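Bacillaene synthase decarboxylase PksI (Bacillus subtilis, PDB 4Q1K) catalyses the decarboxylation of a 3-methylglutaconyl group tethered to the synthase PksL to a 3-methylcrotonyl group during bacillaene biosynthesis. Local coordinates at residues T98-D103 and Q244-H249; L91-G96 and A251-E256; Y153-G158 and E256-R261. The protein carries 1 engineered substitution. All coordinates share one frame; numbering follows the deposited sequence.

How the contacts relate
All three contacts lie on the same side of the chain's centre and gather around the C-terminal end of the long helix 220-252, where the active-site residue His249 sits. Contact 1 holds His249 itself. The centre of contact 2 lies about 11 Å from that of contact 1 and that of contact 3 about 13 Å, while the centres of contacts 2 and 3 are about 7 Å apart. Phe253 of contact 2 stacks on Phe155 of contact 3 and meets His249 edge-to-face; both phenylalanine side chains come within about 4 Å of the His249 side chain. Contacts 2 and 3 share Glu256, and all three contacts touch the second subunit of the trimer.

Contact 1: T98-D103 and Q244-H249; sequences TKFTDD and QELMMH
This is an apolar contact, without a hydrogen bond across it, between the loop that follows helix 87-94 and the long helix 220-252, and Phe100 and Leu246 make up most of it. Phe100 points at the helix, CG between its own backbone N and carbonyl carbon (chi1 82°), and its CD2-CE2-CZ side packs there. CE2 of Phe100 is 3.8 Å from CD2 of Leu246, and its CZ approaches OE1 of Glu245 at 3.7 Å, the ring and carboxylate planes being 55° apart. That carboxylate is held by the backbone N of Gly160 and the hydroxyl of Thr162. Leu246 also meets Thr101 tip to tip, CD1 to CG2 at 3.9 Å, while CB and CE of Lys99 border the same methyl that touches Phe100. The methyl of Thr101 in turn rests over the rim of one Phe100 face. Within the loop, Lys99 N donates a 3.0 Å bond to OD2 of Asp102. Beyond Leu246, the His249 ring packs obliquely against Phe100, centroids 5.3 Å apart. Phe100 thus borders the active-site histidine of this crotonase-family decarboxylase, in the loop region flanking its catalytic centre.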
loop_
_atom_site.group_PDB
_atom_site.type_symbol
_atom_site.label_atom_id
_atom_site.label_comp_id
_atom_site.label_asym_id
_atom_site.label_seq_id
_atom_site.Cartn_x
_atom_site.Cartn_y
_atom_site.Cartn_z
ATOM N N THR B 98 -10.988 -31.586 -12.131
ATOM C CA THR B 98 -11.618 -30.647 -11.228
ATOM C C THR B 98 -10.945 -29.299 -11.496
ATOM O O THR B 98 -9.910 -29.233 -12.193
ATOM C CB THR B 98 -11.320 -31.044 -9.745
ATOM O OG1 THR B 98 -9.896 -31.075 -9.518
ATOM C CG2 THR B 98 -11.865 -32.442 -9.402
ATOM N N LYS B 99 -11.582 -28.236 -11.018
ATOM C CA LYS B 99 -11.049 -26.874 -11.087
ATOM C C LYS B 99 -11.084 -26.293 -9.657
ATOM O O LYS B 99 -11.850 -26.794 -8.794
ATOM C CB LYS B 99 -11.853 -25.999 -12.039
ATOM C CG LYS B 99 -12.374 -26.642 -13.302
ATOM C CD LYS B 99 -12.885 -25.576 -14.261
ATOM C CE LYS B 99 -13.977 -24.726 -13.637
ATOM N NZ LYS B 99 -15.249 -25.476 -13.408
ATOM N N PHE B 100 -10.265 -25.263 -9.385
ATOM C CA PHE B 100 -10.164 -24.761 -7.984
ATOM C C PHE B 100 -11.463 -24.151 -7.499
ATOM O O PHE B 100 -11.720 -24.096 -6.308
ATOM C CB PHE B 100 -8.953 -23.770 -7.845
ATOM C CG PHE B 100 -9.243 -22.347 -8.302
ATOM C CD1 PHE B 100 -9.946 -21.483 -7.487
ATOM C CD2 PHE B 100 -8.698 -21.827 -9.502
ATOM C CE1 PHE B 100 -10.173 -20.146 -7.906
ATOM C CE2 PHE B 100 -8.900 -20.512 -9.889
ATOM C CZ PHE B 100 -9.676 -19.665 -9.106
ATOM N N THR B 101 -12.299 -23.696 -8.432
ATOM C CA THR B 101 -13.592 -23.125 -8.080
ATOM C C THR B 101 -14.651 -24.206 -7.710
ATOM O O THR B 101 -15.720 -23.811 -7.266
ATOM C CB THR B 101 -14.161 -22.260 -9.222
ATOM O OG1 THR B 101 -14.049 -23.000 -10.435
ATOM C CG2 THR B 101 -13.391 -21.015 -9.401
ATOM N N ASP B 102 -14.346 -25.512 -7.802
ATOM C CA ASP B 102 -15.336 -26.568 -7.562
ATOM C C ASP B 102 -15.908 -26.505 -6.152
ATOM O O ASP B 102 -17.118 -26.645 -5.937
ATOM C CB ASP B 102 -14.799 -27.967 -7.890
ATOM C CG ASP B 102 -14.722 -28.225 -9.405
ATOM O OD1 ASP B 102 -15.260 -27.443 -10.222
ATOM O OD2 ASP B 102 -14.104 -29.205 -9.780
ATOM N N ASP B 103 -15.044 -26.266 -5.181
ATOM C CA ASP B 103 -15.496 -26.120 -3.823
ATOM C C ASP B 103 -14.908 -24.783 -3.520
ATOM O O ASP B 103 -13.750 -24.557 -3.809
ATOM C CB ASP B 103 -14.846 -27.194 -2.928
ATOM C CG ASP B 103 -15.560 -28.550 -3.024
ATOM O OD1 ASP B 103 -16.785 -28.628 -2.752
ATOM O OD2 ASP B 103 -14.889 -29.536 -3.373
ATOM N N GLN B 244 -10.215 -14.800 -14.678
ATOM C CA GLN B 244 -8.844 -14.688 -15.193
ATOM C C GLN B 244 -7.889 -15.789 -14.690
ATOM O O GLN B 244 -7.101 -16.348 -15.445
ATOM C CB GLN B 244 -8.305 -13.299 -14.849
ATOM C CG GLN B 244 -9.091 -12.288 -15.605
ATOM C CD GLN B 244 -8.810 -10.886 -15.174
ATOM O OE1 GLN B 244 -8.368 -10.582 -14.050
ATOM N NE2 GLN B 244 -9.123 -9.996 -16.057
ATOM N N GLU B 245 -7.958 -16.098 -13.396
ATOM C CA GLU B 245 -7.102 -17.154 -12.866
ATOM C C GLU B 245 -7.463 -18.532 -13.435
ATOM O O GLU B 245 -6.579 -19.381 -13.632
ATOM C CB GLU B 245 -7.294 -17.191 -11.371
ATOM C CG GLU B 245 -6.579 -15.980 -10.726
ATOM C CD GLU B 245 -6.701 -15.960 -9.222
ATOM O OE1 GLU B 245 -7.343 -16.814 -8.662
ATOM O OE2 GLU B 245 -6.159 -15.032 -8.553
ATOM N N LEU B 246 -8.757 -18.757 -13.666
ATOM C CA LEU B 246 -9.171 -20.021 -14.322
ATOM C C LEU B 246 -8.564 -20.079 -15.735
ATOM O O LEU B 246 -8.083 -21.127 -16.115
ATOM C CB LEU B 246 -10.724 -20.164 -14.394
ATOM C CG LEU B 246 -11.428 -20.567 -13.092
ATOM C CD1 LEU B 246 -12.951 -20.487 -13.214
ATOM C CD2 LEU B 246 -10.971 -21.974 -12.675
ATOM N N MET B 247 -8.559 -18.957 -16.447
ATOM C CA MET B 247 -7.934 -18.884 -17.761
ATOM C C MET B 247 -6.448 -19.229 -17.688
ATOM O O MET B 247 -5.938 -19.983 -18.517
ATOM C CB MET B 247 -8.122 -17.492 -18.368
ATOM C CG MET B 247 -9.491 -17.266 -18.988
ATOM S SD MET B 247 -9.588 -15.726 -19.920
ATOM C CE MET B 247 -8.729 -14.607 -18.815
ATOM N N MET B 248 -5.754 -18.676 -16.695
ATOM C CA MET B 248 -4.320 -18.938 -16.531
ATOM C C MET B 248 -4.074 -20.410 -16.180
ATOM O O MET B 248 -3.070 -21.002 -16.627
ATOM C CB MET B 248 -3.685 -17.956 -15.499
ATOM C CG MET B 248 -3.673 -16.515 -16.002
ATOM S SD MET B 248 -2.603 -15.512 -14.900
ATOM C CE MET B 248 -3.672 -15.470 -13.443
ATOM N N HIS B 249 -4.989 -21.015 -15.435
ATOM C CA HIS B 249 -4.859 -22.422 -15.065
ATOM C C HIS B 249 -5.007 -23.224 -16.369
ATOM O O HIS B 249 -4.327 -24.248 -16.571
ATOM C CB HIS B 249 -5.958 -22.836 -14.101
ATOM C CG HIS B 249 -5.609 -22.640 -12.643
ATOM N ND1 HIS B 249 -4.442 -22.033 -12.221
ATOM C CD2 HIS B 249 -6.241 -23.041 -11.528
ATOM C CE1 HIS B 249 -4.402 -22.008 -10.896
ATOM N NE2 HIS B 249 -5.470 -22.634 -10.449
#

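Contact 2: L91-G96 and A251-E256; sequences LRIQQG and ATFHHE. Engineered in segment 251-256: Ala251 (natural residue Lys).
Gln94 sends CG anti to its backbone N (chi1 -173°) and then bends at chi2 (-78°), which carries its amide across to the turn joining helices 220-252 and 256-265. Helix 87-94 ends here in a Schellman motif, with Gly96 at positive phi. NE2 of Gln94 donates to His255 O at 3.0 Å from well above the carbonyl plane, and His255 is itself the N-cap residue of the next helix. In the reverse direction, His254 ND1 donates to the carbonyl O of Gln94 at 2.8 Å. That bond is nearly straight (171°), and the oxygen lies in the imidazole plane. CE1, on the same edge of the His254 ring, is 3.0 Å from Ile93 O, a close approach and not a second hydrogen bond. Apolar packing lies beside these bonds: CG2 of Ile93 sits over the centre of the Phe253 ring, 3.6 Å from its centroid, a CH-pi contact. Phe253 carries the junction toward the active site. NE2 of Gln94 has a second acceptor, a water at 3.0 Å, and this water donates to OE1 of Glu256 at 2.7 Å.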
loop_
_atom_site.group_PDB
_atom_site.type_symbol
_atom_site.label_atom_id
_atom_site.label_comp_id
_atom_site.label_asym_id
_atom_site.label_seq_id
_atom_site.Cartn_x
_atom_site.Cartn_y
_atom_site.Cartn_z
ATOM N N LEU B 91 -3.367 -32.817 -8.078
ATOM C CA LEU B 91 -3.126 -33.704 -9.229
ATOM C C LEU B 91 -4.429 -33.835 -10.043
ATOM O O LEU B 91 -4.391 -34.035 -11.254
ATOM C CB LEU B 91 -2.711 -35.143 -8.746
ATOM C CG LEU B 91 -1.256 -35.160 -8.279
ATOM C CD1 LEU B 91 -0.826 -36.392 -7.501
ATOM C CD2 LEU B 91 -0.369 -34.909 -9.515
ATOM N N ARG B 92 -5.548 -33.736 -9.332
ATOM C CA ARG B 92 -6.870 -33.816 -9.928
ATOM C C ARG B 92 -7.088 -32.633 -10.855
ATOM O O ARG B 92 -7.593 -32.796 -11.966
ATOM C CB ARG B 92 -7.949 -33.843 -8.844
ATOM C CG ARG B 92 -7.897 -35.070 -7.948
ATOM C CD ARG B 92 -8.757 -36.194 -8.501
ATOM N NE ARG B 92 -10.181 -35.953 -8.282
ATOM C CZ ARG B 92 -10.742 -35.834 -7.084
ATOM N NH1 ARG B 92 -10.001 -35.932 -5.989
ATOM N NH2 ARG B 92 -12.046 -35.614 -6.979
ATOM N N ILE B 93 -6.706 -31.440 -10.407
ATOM C CA ILE B 93 -6.836 -30.278 -11.286
ATOM C C ILE B 93 -5.837 -30.420 -12.469
ATOM O O ILE B 93 -6.149 -30.040 -13.607
ATOM C CB ILE B 93 -6.518 -28.930 -10.533
ATOM C CG1 ILE B 93 -7.466 -28.735 -9.318
ATOM C CG2 ILE B 93 -6.623 -27.788 -11.538
ATOM C CD1 ILE B 93 -7.123 -27.449 -8.454
ATOM N N GLN B 94 -4.635 -30.958 -12.216
ATOM C CA GLN B 94 -3.641 -31.067 -13.310
ATOM C C GLN B 94 -4.244 -31.976 -14.399
ATOM O O GLN B 94 -4.150 -31.665 -15.599
ATOM C CB GLN B 94 -2.301 -31.583 -12.777
ATOM C CG GLN B 94 -1.132 -31.590 -13.762
ATOM C CD GLN B 94 -1.131 -32.717 -14.772
ATOM O OE1 GLN B 94 -1.787 -33.749 -14.561
ATOM N NE2 GLN B 94 -0.469 -32.488 -15.921
ATOM N N GLN B 95 -4.914 -33.045 -13.953
ATOM C CA GLN B 95 -5.540 -34.011 -14.870
ATOM C C GLN B 95 -6.766 -33.444 -15.617
ATOM O O GLN B 95 -7.269 -34.084 -16.540
ATOM C CB GLN B 95 -5.979 -35.244 -14.113
ATOM C CG GLN B 95 -4.917 -36.247 -13.712
ATOM C CD GLN B 95 -5.595 -37.422 -13.036
ATOM O OE1 GLN B 95 -6.390 -38.118 -13.666
ATOM N NE2 GLN B 95 -5.358 -37.597 -11.729
ATOM N N GLY B 96 -7.239 -32.254 -15.247
ATOM C CA GLY B 96 -8.433 -31.680 -15.762
ATOM C C GLY B 96 -9.681 -32.308 -15.149
ATOM O O GLY B 96 -10.787 -32.101 -15.639
ATOM N N ALA B 251 -4.077 -22.391 -19.250
ATOM C CA ALA B 251 -2.871 -22.289 -20.007
ATOM C C ALA B 251 -1.620 -22.909 -19.313
ATOM O O ALA B 251 -0.603 -23.092 -19.955
ATOM C CB ALA B 251 -2.636 -20.824 -20.293
ATOM N N THR B 252 -1.657 -23.153 -17.990
ATOM C CA THR B 252 -0.446 -23.595 -17.273
ATOM C C THR B 252 -0.579 -24.938 -16.510
ATOM O O THR B 252 0.452 -25.579 -16.220
ATOM C CB THR B 252 0.115 -22.445 -16.295
ATOM O OG1 THR B 252 -0.828 -22.175 -15.243
ATOM C CG2 THR B 252 0.295 -21.166 -17.078
ATOM N N PHE B 253 -1.761 -25.286 -16.055
ATOM C CA PHE B 253 -1.898 -26.385 -15.113
ATOM C C PHE B 253 -1.752 -27.765 -15.759
ATOM O O PHE B 253 -1.454 -28.718 -15.121
ATOM C CB PHE B 253 -3.242 -26.313 -14.368
ATOM C CG PHE B 253 -3.169 -26.603 -12.894
ATOM C CD1 PHE B 253 -3.704 -25.722 -11.993
ATOM C CD2 PHE B 253 -2.601 -27.743 -12.411
ATOM C CE1 PHE B 253 -3.663 -25.965 -10.655
ATOM C CE2 PHE B 253 -2.559 -27.990 -11.071
ATOM C CZ PHE B 253 -3.106 -27.109 -10.185
ATOM N N HIS B 254 -2.007 -27.860 -17.030
ATOM C CA HIS B 254 -2.191 -29.194 -17.561
ATOM C C HIS B 254 -0.971 -29.744 -18.233
ATOM O O HIS B 254 -1.019 -30.651 -19.026
ATOM C CB HIS B 254 -3.431 -29.227 -18.418
ATOM C CG HIS B 254 -4.654 -28.694 -17.719
ATOM N ND1 HIS B 254 -5.154 -29.247 -16.633
ATOM C CD2 HIS B 254 -5.434 -27.620 -17.990
ATOM C CE1 HIS B 254 -6.205 -28.564 -16.235
ATOM N NE2 HIS B 254 -6.379 -27.572 -17.069
ATOM N N HIS B 255 0.162 -29.212 -17.874
ATOM C CA HIS B 255 1.343 -29.618 -18.555
ATOM C C HIS B 255 1.944 -30.754 -17.828
ATOM O O HIS B 255 1.883 -30.809 -16.632
ATOM C CB HIS B 255 2.332 -28.507 -18.633
ATOM C CG HIS B 255 1.937 -27.417 -19.544
ATOM N ND1 HIS B 255 1.974 -27.542 -20.839
ATOM C CD2 HIS B 255 1.528 -26.139 -19.289
ATOM C CE1 HIS B 255 1.603 -26.405 -21.403
ATOM N NE2 HIS B 255 1.331 -25.547 -20.450
ATOM N N GLU B 256 2.524 -31.705 -18.541
ATOM C CA GLU B 256 3.091 -32.853 -17.852
ATOM C C GLU B 256 4.079 -32.441 -16.742
ATOM O O GLU B 256 4.213 -33.122 -15.711
ATOM C CB GLU B 256 3.792 -33.803 -18.867
ATOM C CG GLU B 256 4.424 -34.998 -18.146
ATOM C CD GLU B 256 3.389 -36.029 -17.655
ATOM O OE1 GLU B 256 2.285 -36.113 -18.214
ATOM O OE2 GLU B 256 3.676 -36.780 -16.704
HETATM O O HOH W 1 -0.014 -34.882 -17.676
#

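Contact 3: Y153-G158 and E256-R261; sequences YGFTPG and EEVKSR
Val258 packs its two methyls against Phe155 and Gly154, joining the loop 153-158 to the first turns of helix 256-265. CG1 of Val258 stands anti to its backbone N (chi1 168°) and reaches the edge of the Phe155 ring, 3.9 Å from CD2. Its other methyl, CG2, lies 4.0 Å from the carbonyl carbon of Gly154.

Close backbone approach is the second element. Tyr153 O is surrounded by carbon, with CA of Val258 at 3.5 Å in a CA-H...O contact and CD of Arg261 at 3.4 Å. This buried oxygen has no conventional hydrogen-bond partner. Arg261 O lies in the plane of the Tyr153 ring at its edge, 3.7 Å from CD1. Gly154, at a positive phi of 100°, lies directly against Val258 CG2 and Arg261 CD, its N 3.8 Å from the latter.

Charge is handled along the helix rather than across the contact. From CG to NE the Arg261 chain is extended past Gly154, and NE and NH2 both grip OE2 of Glu257, each at 3.1 Å and from the same face of the carboxylate. NH2 also donates to Glu217 O of the second subunit, whose Ser222 OG in turn bonds Gly154 O. With Thr156 resting on His249, the loop connects the C-terminal helices of a crotonase-fold subunit to both the active site and the trimer interface.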
loop_
_atom_site.group_PDB
_atom_site.type_symbol
_atom_site.label_atom_id
_atom_site.label_comp_id
_atom_site.label_asym_id
_atom_site.label_seq_id
_atom_site.Cartn_x
_atom_site.Cartn_y
_atom_site.Cartn_z
ATOM N N TYR B 153 5.030 -25.286 -8.254
ATOM C CA TYR B 153 4.572 -26.510 -8.916
ATOM C C TYR B 153 4.349 -26.271 -10.424
ATOM O O TYR B 153 3.833 -27.168 -11.136
ATOM C CB TYR B 153 3.253 -27.003 -8.301
ATOM C CG TYR B 153 3.315 -27.329 -6.834
ATOM C CD1 TYR B 153 4.123 -28.363 -6.386
ATOM C CD2 TYR B 153 2.579 -26.595 -5.893
ATOM C CE1 TYR B 153 4.208 -28.694 -5.030
ATOM C CE2 TYR B 153 2.621 -26.947 -4.534
ATOM C CZ TYR B 153 3.430 -27.984 -4.124
ATOM O OH TYR B 153 3.617 -28.365 -2.857
ATOM N N GLY B 154 4.651 -25.074 -10.922
ATOM C CA GLY B 154 4.606 -24.843 -12.356
ATOM C C GLY B 154 3.390 -24.169 -12.834
ATOM O O GLY B 154 3.303 -23.838 -14.011
ATOM N N PHE B 155 2.423 -23.925 -11.929
ATOM C CA PHE B 155 1.138 -23.368 -12.406
ATOM C C PHE B 155 0.907 -22.023 -11.739
ATOM O O PHE B 155 1.499 -21.708 -10.682
ATOM C CB PHE B 155 -0.075 -24.328 -12.166
ATOM C CG PHE B 155 -0.336 -24.702 -10.694
ATOM C CD1 PHE B 155 -1.119 -23.898 -9.867
ATOM C CD2 PHE B 155 0.171 -25.905 -10.163
ATOM C CE1 PHE B 155 -1.309 -24.254 -8.515
ATOM C CE2 PHE B 155 -0.077 -26.295 -8.819
ATOM C CZ PHE B 155 -0.786 -25.427 -7.993
ATOM N N THR B 156 0.058 -21.220 -12.346
ATOM C CA THR B 156 -0.227 -19.872 -11.806
ATOM C C THR B 156 -1.136 -19.884 -10.557
ATOM O O THR B 156 -1.849 -20.845 -10.336
ATOM C CB THR B 156 -0.855 -19.041 -12.912
ATOM O OG1 THR B 156 -1.967 -19.768 -13.495
ATOM C CG2 THR B 156 0.249 -18.715 -14.003
ATOM N N PRO B 157 -1.062 -18.836 -9.717
ATOM C CA PRO B 157 -1.816 -18.872 -8.459
ATOM C C PRO B 157 -3.336 -18.888 -8.760
ATOM O O PRO B 157 -3.821 -18.101 -9.600
ATOM C CB PRO B 157 -1.383 -17.570 -7.769
ATOM C CG PRO B 157 0.010 -17.275 -8.315
ATOM C CD PRO B 157 -0.111 -17.718 -9.773
ATOM N N GLY B 158 -4.093 -19.721 -8.040
ATOM C CA GLY B 158 -5.578 -19.637 -8.122
ATOM C C GLY B 158 -6.148 -19.160 -6.787
ATOM O O GLY B 158 -5.473 -18.412 -6.056
ATOM N N GLU B 256 2.524 -31.705 -18.541
ATOM C CA GLU B 256 3.091 -32.853 -17.852
ATOM C C GLU B 256 4.079 -32.441 -16.742
ATOM O O GLU B 256 4.213 -33.122 -15.711
ATOM C CB GLU B 256 3.792 -33.803 -18.867
ATOM C CG GLU B 256 4.424 -34.998 -18.146
ATOM C CD GLU B 256 3.389 -36.029 -17.655
ATOM O OE1 GLU B 256 2.285 -36.113 -18.214
ATOM O OE2 GLU B 256 3.676 -36.780 -16.704
ATOM N N GLU B 257 4.846 -31.370 -16.943
ATOM C CA GLU B 257 5.823 -31.034 -15.924
ATOM C C GLU B 257 5.169 -30.550 -14.624
ATOM O O GLU B 257 5.806 -30.584 -13.540
ATOM C CB GLU B 257 6.844 -30.056 -16.450
ATOM C CG GLU B 257 6.328 -28.670 -16.602
ATOM C CD GLU B 257 7.481 -27.707 -16.744
ATOM O OE1 GLU B 257 7.444 -27.010 -17.764
ATOM O OE2 GLU B 257 8.409 -27.689 -15.874
ATOM N N VAL B 258 3.898 -30.172 -14.694
ATOM C CA VAL B 258 3.175 -29.755 -13.444
ATOM C C VAL B 258 2.945 -31.027 -12.601
ATOM O O VAL B 258 3.192 -31.050 -11.385
ATOM C CB VAL B 258 1.834 -29.048 -13.765
ATOM C CG1 VAL B 258 0.992 -28.901 -12.495
ATOM C CG2 VAL B 258 2.137 -27.653 -14.346
ATOM N N LYS B 259 2.533 -32.118 -13.271
ATOM C CA LYS B 259 2.376 -33.404 -12.596
ATOM C C LYS B 259 3.686 -33.799 -11.929
ATOM O O LYS B 259 3.717 -34.266 -10.791
ATOM C CB LYS B 259 1.902 -34.467 -13.659
ATOM C CG LYS B 259 1.609 -35.840 -13.080
ATOM C CD LYS B 259 1.215 -36.768 -14.227
ATOM C CE LYS B 259 0.899 -38.153 -13.701
ATOM N NZ LYS B 259 0.269 -39.048 -14.745
ATOM N N SER B 260 4.792 -33.681 -12.658
ATOM C CA SER B 260 6.099 -34.067 -12.121
ATOM C C SER B 260 6.445 -33.245 -10.899
ATOM O O SER B 260 6.962 -33.784 -9.936
ATOM C CB SER B 260 7.217 -33.785 -13.136
ATOM O OG SER B 260 6.998 -34.614 -14.233
ATOM N N ARG B 261 6.228 -31.935 -10.983
ATOM C CA ARG B 261 6.544 -31.078 -9.784
ATOM C C ARG B 261 5.651 -31.363 -8.566
ATOM O O ARG B 261 6.115 -31.332 -7.442
ATOM C CB ARG B 261 6.482 -29.583 -10.125
ATOM C CG ARG B 261 7.531 -29.188 -11.166
ATOM C CD ARG B 261 7.095 -27.871 -11.776
ATOM N NE ARG B 261 8.026 -27.385 -12.803
ATOM C CZ ARG B 261 8.894 -26.413 -12.602
ATOM N NH1 ARG B 261 8.899 -25.765 -11.416
ATOM N NH2 ARG B 261 9.729 -26.042 -13.614
#